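Peptidoglycan-recognition protein-SD (Drosophila melanogaster, PDB 2RKQ) recognises bacterial peptidoglycan as a secreted pattern-recognition protein of innate immunity and activates the Toll pathway against Gram-positive bacteria. Local coordinates at residues C39-Q53 against I65-E79. Sequence-based numbering, arbitrary orientation.
Sequences CADDVTCSQHMRNLQ and IGYHYLIGGNGKVYE. Unlike the reference sequence in segment 39-53: R50 (reference Gln).
M49 lies across the Y78 ring. M49 CG sits over one face, 4.0 Å from the centroid of the Y78 ring, in a CH-pi contact. SD lies oblique to the same ring, a Met-aromatic contact. The M49 chain bends at chi2 (-66°) and chi3 (-61°), which brings CE against the hairpin. M49 CE is 3.5 Å from Y78 CB and also touches L70 CD1 and I65 CD1. One turn further along the helix, L52 CD2 meets L70 CD2 at 3.5 Å, and I65 packs against the side of Q53. The M49, L52, I65 and L70 side chains make this part apolar.

At the first turn of the helix the contact is polar. The N74 amide is shared between three partners. N74 ND2 donates to D42 OD1 (2.8 Å). The carboxylate and amide planes are 82° apart. N74 ND2 also donates to Y78 OH (3.0 Å), which lies in the amide plane. Its OD1 accepts from K76 N, forming an Asx turn at the hairpin tip. These bonds fix the rotation of the amide. In one of two conformers of K76, its NZ forms a salt bridge with D42 OD2, approaching from above the carboxylate plane. A water joins Y78 OH to D42 O. Beside this network the C39-C45 disulfide packs against the backbone of G72 and G73.

D41 caps the helix through T44 N, and the disulfide ties the preceding loop to its first turn. The contact thus fastens helix 42-58 to the hairpin of strands 69-71 and 77-79 in the PGRP domain. Helix 113-128 covers I71 and V77, strand 4-5 flanks strand 77-79, and strand 97-102 flanks strand 69-71.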
ATOM      1  N   CYS A  39      -0.413  11.961   8.329  1.00 15.23           N
ATOM      2  CA  CYS A  39       0.161  11.804   9.651  1.00 14.43           C
ATOM      3  C   CYS A  39       1.636  12.173   9.596  1.00 14.96           C
ATOM      4  O   CYS A  39       2.293  11.948   8.576  1.00 16.51           O
ATOM      5  CB  CYS A  39      -0.053  10.383  10.150  1.00 14.15           C
ATOM      6  SG  CYS A  39       0.781   9.098   9.189  1.00 15.36           S
ATOM      7  N   ALA A  40       2.154  12.782  10.661  1.00 13.58           N
ATOM      8  CA  ALA A  40       3.513  13.301  10.622  1.00 14.11           C
ATOM      9  C   ALA A  40       4.354  12.941  11.838  1.00 13.98           C
ATOM     10  O   ALA A  40       5.430  13.498  12.037  1.00 15.68           O
ATOM     11  CB  ALA A  40       3.486  14.826  10.431  1.00 14.16           C
ATOM     12  N   ASP A  41       3.888  12.011  12.659  1.00 13.24           N
ATOM     13  CA  ASP A  41       4.732  11.541  13.745  1.00 12.26           C
ATOM     14  C   ASP A  41       4.358  10.105  14.066  1.00 11.75           C
ATOM     15  O   ASP A  41       3.367   9.590  13.528  1.00 11.69           O
ATOM     16  CB  ASP A  41       4.722  12.496  14.966  1.00 12.70           C
ATOM     17  CG  ASP A  41       3.443  12.434  15.792  1.00 13.03           C
ATOM     18  OD1 ASP A  41       2.853  11.356  15.966  1.00 12.04           O
ATOM     19  OD2 ASP A  41       3.010  13.504  16.297  1.00 14.55           O
ATOM     20  N   ASP A  42       5.150   9.446  14.897  1.00 11.76           N
ATOM     21  CA  ASP A  42       4.958   8.023  15.117  1.00 11.87           C
ATOM     22  C   ASP A  42       3.660   7.737  15.852  1.00 12.36           C
ATOM     23  O   ASP A  42       3.086   6.671  15.685  1.00 12.58           O
ATOM     24  CB  ASP A  42       6.138   7.432  15.887  1.00 12.57           C
ATOM     25  CG  ASP A  42       7.393   7.346  15.048  1.00 14.27           C
ATOM     26  OD1 ASP A  42       7.365   7.692  13.850  1.00 13.95           O
ATOM     27  OD2 ASP A  42       8.402   6.907  15.618  1.00 16.47           O
ATOM     28  N   VAL A  43       3.190   8.689  16.650  1.00 11.21           N
ATOM     29  CA  VAL A  43       1.935   8.479  17.381  1.00 11.49           C
ATOM     30  C   VAL A  43       0.777   8.555  16.405  1.00 11.37           C
ATOM     31  O   VAL A  43      -0.037   7.623  16.337  1.00 11.85           O
ATOM     32  CB  VAL A  43       1.741   9.522  18.480  1.00 11.17           C
ATOM     33  CG1 VAL A  43       0.409   9.302  19.185  1.00 12.83           C
ATOM     34  CG2 VAL A  43       2.920   9.476  19.472  1.00 12.65           C
ATOM     35  N   THR A  44       0.707   9.619  15.616  1.00 11.13           N
ATOM     36  CA  THR A  44      -0.446   9.744  14.749  1.00 11.61           C
ATOM     37  C   THR A  44      -0.432   8.723  13.614  1.00 11.79           C
ATOM     38  O   THR A  44      -1.488   8.212  13.235  1.00 11.63           O
ATOM     39  CB  THR A  44      -0.595  11.128  14.186  1.00 12.33           C
ATOM     40  OG1 THR A  44       0.541  11.436  13.388  1.00 14.21           O
ATOM     41  CG2 THR A  44      -0.722  12.154  15.297  1.00 13.38           C
ATOM     42  N   CYS A  45       0.739   8.414  13.065  1.00 11.65           N
ATOM     43  CA  CYS A  45       0.755   7.400  11.996  1.00 11.30           C
ATOM     44  C   CYS A  45       0.302   6.031  12.493  1.00 11.40           C
ATOM     45  O   CYS A  45      -0.436   5.313  11.792  1.00 11.79           O
ATOM     46  CB  CYS A  45       2.117   7.304  11.323  1.00 11.65           C
ATOM     47  SG  CYS A  45       2.494   8.762  10.343  1.00 13.28           S
ATOM     48  N   SER A  46       0.716   5.669  13.701  1.00 11.49           N
ATOM     49  CA  SER A  46       0.294   4.395  14.270  1.00 12.30           C
ATOM     50  C   SER A  46      -1.215   4.426  14.521  1.00 12.38           C
ATOM     51  O   SER A  46      -1.920   3.434  14.255  1.00 12.80           O
ATOM     52  CB  SER A  46       1.093   4.110  15.530  1.00 13.14           C
ATOM     53  OG  SER A  46       0.677   2.909  16.132  0.50 13.87           O
ATOM     54  N   GLN A  47      -1.728   5.563  14.984  1.00 12.35           N
ATOM     55  CA  GLN A  47      -3.153   5.651  15.253  1.00 12.76           C
ATOM     56  C   GLN A  47      -3.946   5.630  13.957  1.00 12.94           C
ATOM     57  O   GLN A  47      -5.007   4.996  13.881  1.00 13.11           O
ATOM     58  CB  GLN A  47      -3.493   6.893  16.066  1.00 13.39           C
ATOM     59  CG  GLN A  47      -4.957   6.902  16.570  1.00 17.06           C
ATOM     60  CD  GLN A  47      -5.336   5.631  17.354  1.00 20.49           C
ATOM     61  OE1 GLN A  47      -6.241   4.879  16.960  1.00 22.31           O
ATOM     62  NE2 GLN A  47      -4.627   5.373  18.445  1.00 20.61           N
ATOM     63  N   HIS A  48      -3.435   6.296  12.927  1.00 12.69           N
ATOM     64  CA  HIS A  48      -4.092   6.265  11.624  1.00 13.30           C
ATOM     65  C   HIS A  48      -4.133   4.841  11.087  1.00 12.82           C
ATOM     66  O   HIS A  48      -5.115   4.436  10.468  1.00 13.44           O
ATOM     67  CB  HIS A  48      -3.376   7.183  10.631  1.00 14.26           C
ATOM     68  CG  HIS A  48      -3.737   8.627  10.797  1.00 17.53           C
ATOM     69  ND1 HIS A  48      -3.918   9.482   9.729  1.00 23.52           N
ATOM     70  CD2 HIS A  48      -3.957   9.364  11.909  1.00 20.98           C
ATOM     71  CE1 HIS A  48      -4.234  10.684  10.180  1.00 20.72           C
ATOM     72  NE2 HIS A  48      -4.258  10.641  11.497  1.00 22.59           N
ATOM     73  N   MET A  49      -3.076   4.076  11.343  1.00 11.69           N
ATOM     74  CA  MET A  49      -3.066   2.670  10.935  1.00 11.70           C
ATOM     75  C   MET A  49      -4.203   1.885  11.590  1.00 11.61           C
ATOM     76  O   MET A  49      -4.944   1.169  10.913  1.00 12.33           O
ATOM     77  CB  MET A  49      -1.727   2.008  11.278  1.00 11.47           C
ATOM     78  CG  MET A  49      -0.575   2.368  10.340  1.00 12.51           C
ATOM     79  SD  MET A  49      -0.860   1.715   8.683  1.00 11.83           S
ATOM     80  CE  MET A  49      -0.915  -0.026   9.030  1.00 12.41           C
ATOM     81  N   ARG A  50      -4.343   2.018  12.904  1.00 12.18           N
ATOM     82  CA  ARG A  50      -5.424   1.319  13.588  1.00 11.84           C
ATOM     83  C   ARG A  50      -6.787   1.819  13.143  1.00 12.11           C
ATOM     84  O   ARG A  50      -7.714   1.021  12.955  1.00 12.84           O
ATOM     85  CB  ARG A  50      -5.267   1.421  15.097  1.00 11.99           C
ATOM     86  CG  ARG A  50      -4.078   0.619  15.606  1.00 12.52           C
ATOM     87  CD  ARG A  50      -3.988   0.655  17.102  1.00 14.60           C
ATOM     88  NE  ARG A  50      -3.678   1.988  17.603  1.00 13.92           N
ATOM     89  CZ  ARG A  50      -2.456   2.508  17.660  1.00 14.00           C
ATOM     90  NH1 ARG A  50      -1.412   1.823  17.234  1.00 15.79           N
ATOM     91  NH2 ARG A  50      -2.281   3.726  18.138  1.00 17.05           N
ATOM     92  N   ASN A  51      -6.921   3.124  12.936  1.00 12.06           N
ATOM     93  CA  ASN A  51      -8.202   3.673  12.519  1.00 12.86           C
ATOM     94  C   ASN A  51      -8.584   3.190  11.132  1.00 12.65           C
ATOM     95  O   ASN A  51      -9.744   2.868  10.885  1.00 13.18           O
ATOM     96  CB  ASN A  51      -8.203   5.200  12.592  1.00 13.00           C
ATOM     97  CG  ASN A  51      -8.123   5.708  14.014  1.00 15.48           C
ATOM     98  OD1 ASN A  51      -8.294   4.953  14.964  1.00 19.00           O
ATOM     99  ND2 ASN A  51      -7.850   7.001  14.164  1.00 19.51           N
ATOM    100  N   LEU A  52      -7.612   3.113  10.232  1.00 12.48           N
ATOM    101  CA  LEU A  52      -7.880   2.595   8.900  1.00 12.71           C
ATOM    102  C   LEU A  52      -8.248   1.123   8.950  1.00 12.55           C
ATOM    103  O   LEU A  52      -9.214   0.704   8.311  1.00 13.23           O
ATOM    104  CB  LEU A  52      -6.697   2.799   7.958  1.00 13.93           C
ATOM    105  CG  LEU A  52      -7.001   2.381   6.519  1.00 16.62           C
ATOM    106  CD1 LEU A  52      -8.186   3.156   5.914  1.00 19.74           C
ATOM    107  CD2 LEU A  52      -5.756   2.543   5.672  1.00 19.95           C
ATOM    108  N   GLN A  53      -7.477   0.326   9.679  1.00 12.04           N
ATOM    109  CA  GLN A  53      -7.836  -1.073   9.799  1.00 11.35           C
ATOM    110  C   GLN A  53      -9.240  -1.213  10.333  1.00 12.26           C
ATOM    111  O   GLN A  53     -10.016  -1.986   9.790  1.00 12.66           O
ATOM    112  CB  GLN A  53      -6.866  -1.808  10.713  1.00 11.24           C
ATOM    113  CG  GLN A  53      -7.205  -3.278  10.803  1.00 11.13           C
ATOM    114  CD  GLN A  53      -6.330  -4.059  11.744  1.00 11.25           C
ATOM    115  OE1 GLN A  53      -5.978  -3.589  12.834  1.00 12.02           O
ATOM    116  NE2 GLN A  53      -5.984  -5.277  11.340  1.00 11.65           N
ATOM    117  N   ILE A  65      -7.139  -4.839   7.162  1.00 10.40           N
ATOM    118  CA  ILE A  65      -6.683  -3.681   6.400  1.00 10.88           C
ATOM    119  C   ILE A  65      -6.355  -4.150   4.976  1.00 10.65           C
ATOM    120  O   ILE A  65      -5.856  -5.248   4.787  1.00 11.13           O
ATOM    121  CB  ILE A  65      -5.479  -3.020   7.103  1.00 10.74           C
ATOM    122  CG1 ILE A  65      -5.265  -1.596   6.596  1.00 11.51           C
ATOM    123  CG2 ILE A  65      -4.227  -3.951   7.109  1.00 12.25           C
ATOM    124  CD1 ILE A  65      -4.359  -0.810   7.537  1.00 11.49           C
ATOM    125  N   GLY A  66      -6.672  -3.331   3.978  1.00 11.02           N
ATOM    126  CA  GLY A  66      -6.723  -3.822   2.600  1.00  9.88           C
ATOM    127  C   GLY A  66      -5.409  -3.938   1.867  1.00 10.30           C
ATOM    128  O   GLY A  66      -5.341  -4.533   0.794  1.00 11.31           O
ATOM    129  N   TYR A  67      -4.372  -3.339   2.438  1.00  9.95           N
ATOM    130  CA  TYR A  67      -3.071  -3.211   1.778  1.00 10.12           C
ATOM    131  C   TYR A  67      -2.016  -4.077   2.429  1.00 10.31           C
ATOM    132  O   TYR A  67      -2.156  -4.498   3.590  1.00 10.68           O
ATOM    133  CB  TYR A  67      -2.630  -1.737   1.817  1.00 10.87           C
ATOM    134  CG  TYR A  67      -3.583  -0.863   1.055  1.00 10.54           C
ATOM    135  CD1 TYR A  67      -4.504  -0.071   1.706  1.00 12.02           C
ATOM    136  CD2 TYR A  67      -3.579  -0.862  -0.332  1.00 11.58           C
ATOM    137  CE1 TYR A  67      -5.395   0.694   0.988  1.00 12.16           C
ATOM    138  CE2 TYR A  67      -4.471  -0.115  -1.052  1.00 13.38           C
ATOM    139  CZ  TYR A  67      -5.363   0.671  -0.393  1.00 12.76           C
ATOM    140  OH  TYR A  67      -6.237   1.417  -1.154  1.00 16.33           O
ATOM    141  N   HIS A  68      -0.950  -4.346   1.669  1.00  9.75           N
ATOM    142  CA  HIS A  68       0.197  -5.082   2.184  1.00  9.54           C
ATOM    143  C   HIS A  68       1.148  -4.216   2.972  1.00  9.63           C
ATOM    144  O   HIS A  68       1.772  -4.691   3.935  1.00  9.98           O
ATOM    145  CB  HIS A  68       0.927  -5.777   1.044  1.00  9.85           C
ATOM    146  CG  HIS A  68       0.020  -6.651   0.254  1.00 10.15           C
ATOM    147  ND1 HIS A  68      -0.356  -7.911   0.663  1.00 13.75           N
ATOM    148  CD2 HIS A  68      -0.685  -6.395  -0.870  1.00  8.15           C
ATOM    149  CE1 HIS A  68      -1.228  -8.405  -0.200  1.00  8.63           C
ATOM    150  NE2 HIS A  68      -1.437  -7.506  -1.142  1.00 14.02           N
ATOM    151  N   TYR A  69       1.286  -2.956   2.546  1.00  9.81           N
ATOM    152  CA  TYR A  69       2.138  -2.007   3.247  1.00 10.38           C
ATOM    153  C   TYR A  69       1.501  -0.644   3.167  1.00 10.15           C
ATOM    154  O   TYR A  69       0.845  -0.320   2.169  1.00 10.30           O
ATOM    155  CB  TYR A  69       3.494  -1.912   2.572  1.00 11.24           C
ATOM    156  CG  TYR A  69       4.333  -3.155   2.661  1.00 10.82           C
ATOM    157  CD1 TYR A  69       4.494  -3.992   1.545  1.00 10.67           C
ATOM    158  CD2 TYR A  69       4.989  -3.487   3.842  1.00 11.71           C
ATOM    159  CE1 TYR A  69       5.277  -5.150   1.619  1.00 10.19           C
ATOM    160  CE2 TYR A  69       5.788  -4.629   3.922  1.00 12.48           C
ATOM    161  CZ  TYR A  69       5.936  -5.443   2.796  1.00 11.85           C
ATOM    162  OH  TYR A  69       6.720  -6.579   2.856  1.00 14.29           O
ATOM    163  N   LEU A  70       1.709   0.156   4.209  1.00 10.48           N
ATOM    164  CA  LEU A  70       1.267   1.554   4.213  1.00 10.95           C
ATOM    165  C   LEU A  70       2.427   2.417   4.629  1.00 10.84           C
ATOM    166  O   LEU A  70       3.280   1.986   5.397  1.00 11.35           O
ATOM    167  CB  LEU A  70       0.087   1.758   5.166  1.00 12.12           C
ATOM    168  CG  LEU A  70      -1.167   1.045   4.643  1.00 13.26           C
ATOM    169  CD1 LEU A  70      -1.306  -0.340   5.300  1.00 15.83           C
ATOM    170  CD2 LEU A  70      -2.401   1.894   4.844  1.00 16.52           C
ATOM    171  N   ILE A  71       2.452   3.637   4.123  1.00 10.39           N
ATOM    172  CA  ILE A  71       3.595   4.512   4.346  1.00 11.57           C
ATOM    173  C   ILE A  71       3.138   5.823   4.968  1.00 10.69           C
ATOM    174  O   ILE A  71       2.339   6.555   4.390  1.00 11.01           O
ATOM    175  CB  ILE A  71       4.360   4.785   3.044  1.00 11.54           C
ATOM    176  CG1 ILE A  71       4.725   3.451   2.354  1.00 14.58           C
ATOM    177  CG2 ILE A  71       5.625   5.587   3.353  1.00 12.66           C
ATOM    178  CD1 ILE A  71       5.419   3.624   1.042  1.00 16.05           C
ATOM    179  N   GLY A  72       3.608   6.069   6.187  1.00 11.14           N
ATOM    180  CA  GLY A  72       3.203   7.279   6.895  1.00 11.57           C
ATOM    181  C   GLY A  72       3.991   8.480   6.438  1.00 11.50           C
ATOM    182  O   GLY A  72       5.059   8.355   5.829  1.00 11.80           O
ATOM    183  N   GLY A  73       3.449   9.661   6.724  1.00 12.14           N
ATOM    184  CA  GLY A  73       4.171  10.901   6.443  1.00 13.29           C
ATOM    185  C   GLY A  73       5.410  11.071   7.290  1.00 13.50           C
ATOM    186  O   GLY A  73       6.241  11.932   7.026  1.00 14.49           O
ATOM    187  N   ASN A  74       5.542  10.242   8.325  1.00 13.20           N
ATOM    188  CA  ASN A  74       6.785  10.144   9.096  1.00 12.86           C
ATOM    189  C   ASN A  74       7.868   9.323   8.399  1.00 12.43           C
ATOM    190  O   ASN A  74       8.962   9.115   8.950  1.00 14.20           O
ATOM    191  CB  ASN A  74       6.507   9.508  10.460  1.00 13.16           C
ATOM    192  CG  ASN A  74       5.938   8.091  10.346  1.00 13.13           C
ATOM    193  OD1 ASN A  74       5.578   7.617   9.259  1.00 12.26           O
ATOM    194  ND2 ASN A  74       5.865   7.400  11.490  1.00 11.40           N
ATOM    195  N   GLY A  75       7.540   8.810   7.208  1.00 12.51           N
ATOM    196  CA  GLY A  75       8.491   8.023   6.429  1.00 13.02           C
ATOM    197  C   GLY A  75       8.573   6.555   6.798  1.00 13.35           C
ATOM    198  O   GLY A  75       9.413   5.834   6.256  1.00 14.94           O
ATOM    199  N   LYS A  76       7.715   6.110   7.712  1.00 12.37           N
ATOM    200  CA  LYS A  76       7.751   4.716   8.166  1.00 11.77           C
ATOM    201  C   LYS A  76       6.835   3.844   7.337  1.00 11.25           C
ATOM    202  O   LYS A  76       5.781   4.283   6.880  1.00 11.10           O
ATOM    203  CB  LYS A  76       7.382   4.611   9.642  1.00 12.44           C
ATOM    204  CG  LYS A  76       8.509   5.117  10.541  1.00 14.09           C
ATOM    205  CD  LYS A  76       8.273   4.781  11.998  1.00 16.93           C
ATOM    206  CE  LYS A  76       9.517   5.110  12.834  1.00 19.51           C
ATOM    207  NZ  LYS A  76       9.347   4.685  14.229  0.50 20.72           N
ATOM    208  N   VAL A  77       7.253   2.592   7.173  1.00 10.57           N
ATOM    209  CA  VAL A  77       6.496   1.610   6.408  1.00 10.92           C
ATOM    210  C   VAL A  77       5.857   0.669   7.413  1.00 10.95           C
ATOM    211  O   VAL A  77       6.550   0.099   8.252  1.00 12.27           O
ATOM    212  CB  VAL A  77       7.388   0.786   5.486  1.00 10.87           C
ATOM    213  CG1 VAL A  77       6.549  -0.288   4.782  1.00 10.96           C
ATOM    214  CG2 VAL A  77       8.114   1.694   4.478  1.00 11.75           C
ATOM    215  N   TYR A  78       4.528   0.567   7.344  1.00 11.07           N
ATOM    216  CA  TYR A  78       3.742  -0.282   8.243  1.00 10.60           C
ATOM    217  C   TYR A  78       3.272  -1.524   7.514  1.00 10.76           C
ATOM    218  O   TYR A  78       2.777  -1.465   6.385  1.00 10.45           O
ATOM    219  CB  TYR A  78       2.540   0.491   8.793  1.00 10.87           C
ATOM    220  CG  TYR A  78       2.945   1.678   9.608  1.00 10.85           C
ATOM    221  CD1 TYR A  78       3.308   2.870   8.988  1.00 10.24           C
ATOM    222  CD2 TYR A  78       2.990   1.606  10.994  1.00 11.12           C
ATOM    223  CE1 TYR A  78       3.726   3.969   9.724  1.00 11.46           C
ATOM    224  CE2 TYR A  78       3.412   2.697  11.760  1.00 10.89           C
ATOM    225  CZ  TYR A  78       3.781   3.880  11.112  1.00 10.60           C
ATOM    226  OH  TYR A  78       4.211   4.967  11.848  1.00 11.98           O
ATOM    227  N   GLU A  79       3.415  -2.653   8.178  1.00 11.03           N
ATOM    228  CA  GLU A  79       2.989  -3.929   7.632  1.00 11.43           C
ATOM    229  C   GLU A  79       1.472  -4.111   7.692  1.00 11.72           C
ATOM    230  O   GLU A  79       0.860  -3.891   8.740  1.00 11.37           O
ATOM    231  CB  GLU A  79       3.621  -5.046   8.445  1.00 11.94           C
ATOM    232  CG  GLU A  79       3.246  -6.420   7.953  1.00 13.12           C
ATOM    233  CD  GLU A  79       3.842  -7.517   8.808  1.00 15.36           C
ATOM    234  OE1 GLU A  79       4.080  -7.297  10.024  1.00 14.55           O
ATOM    235  OE2 GLU A  79       4.052  -8.606   8.240  1.00 18.71           O
TER
HETATM  236  O   HOH W   1       4.599   4.571  14.432  1.00 14.92           O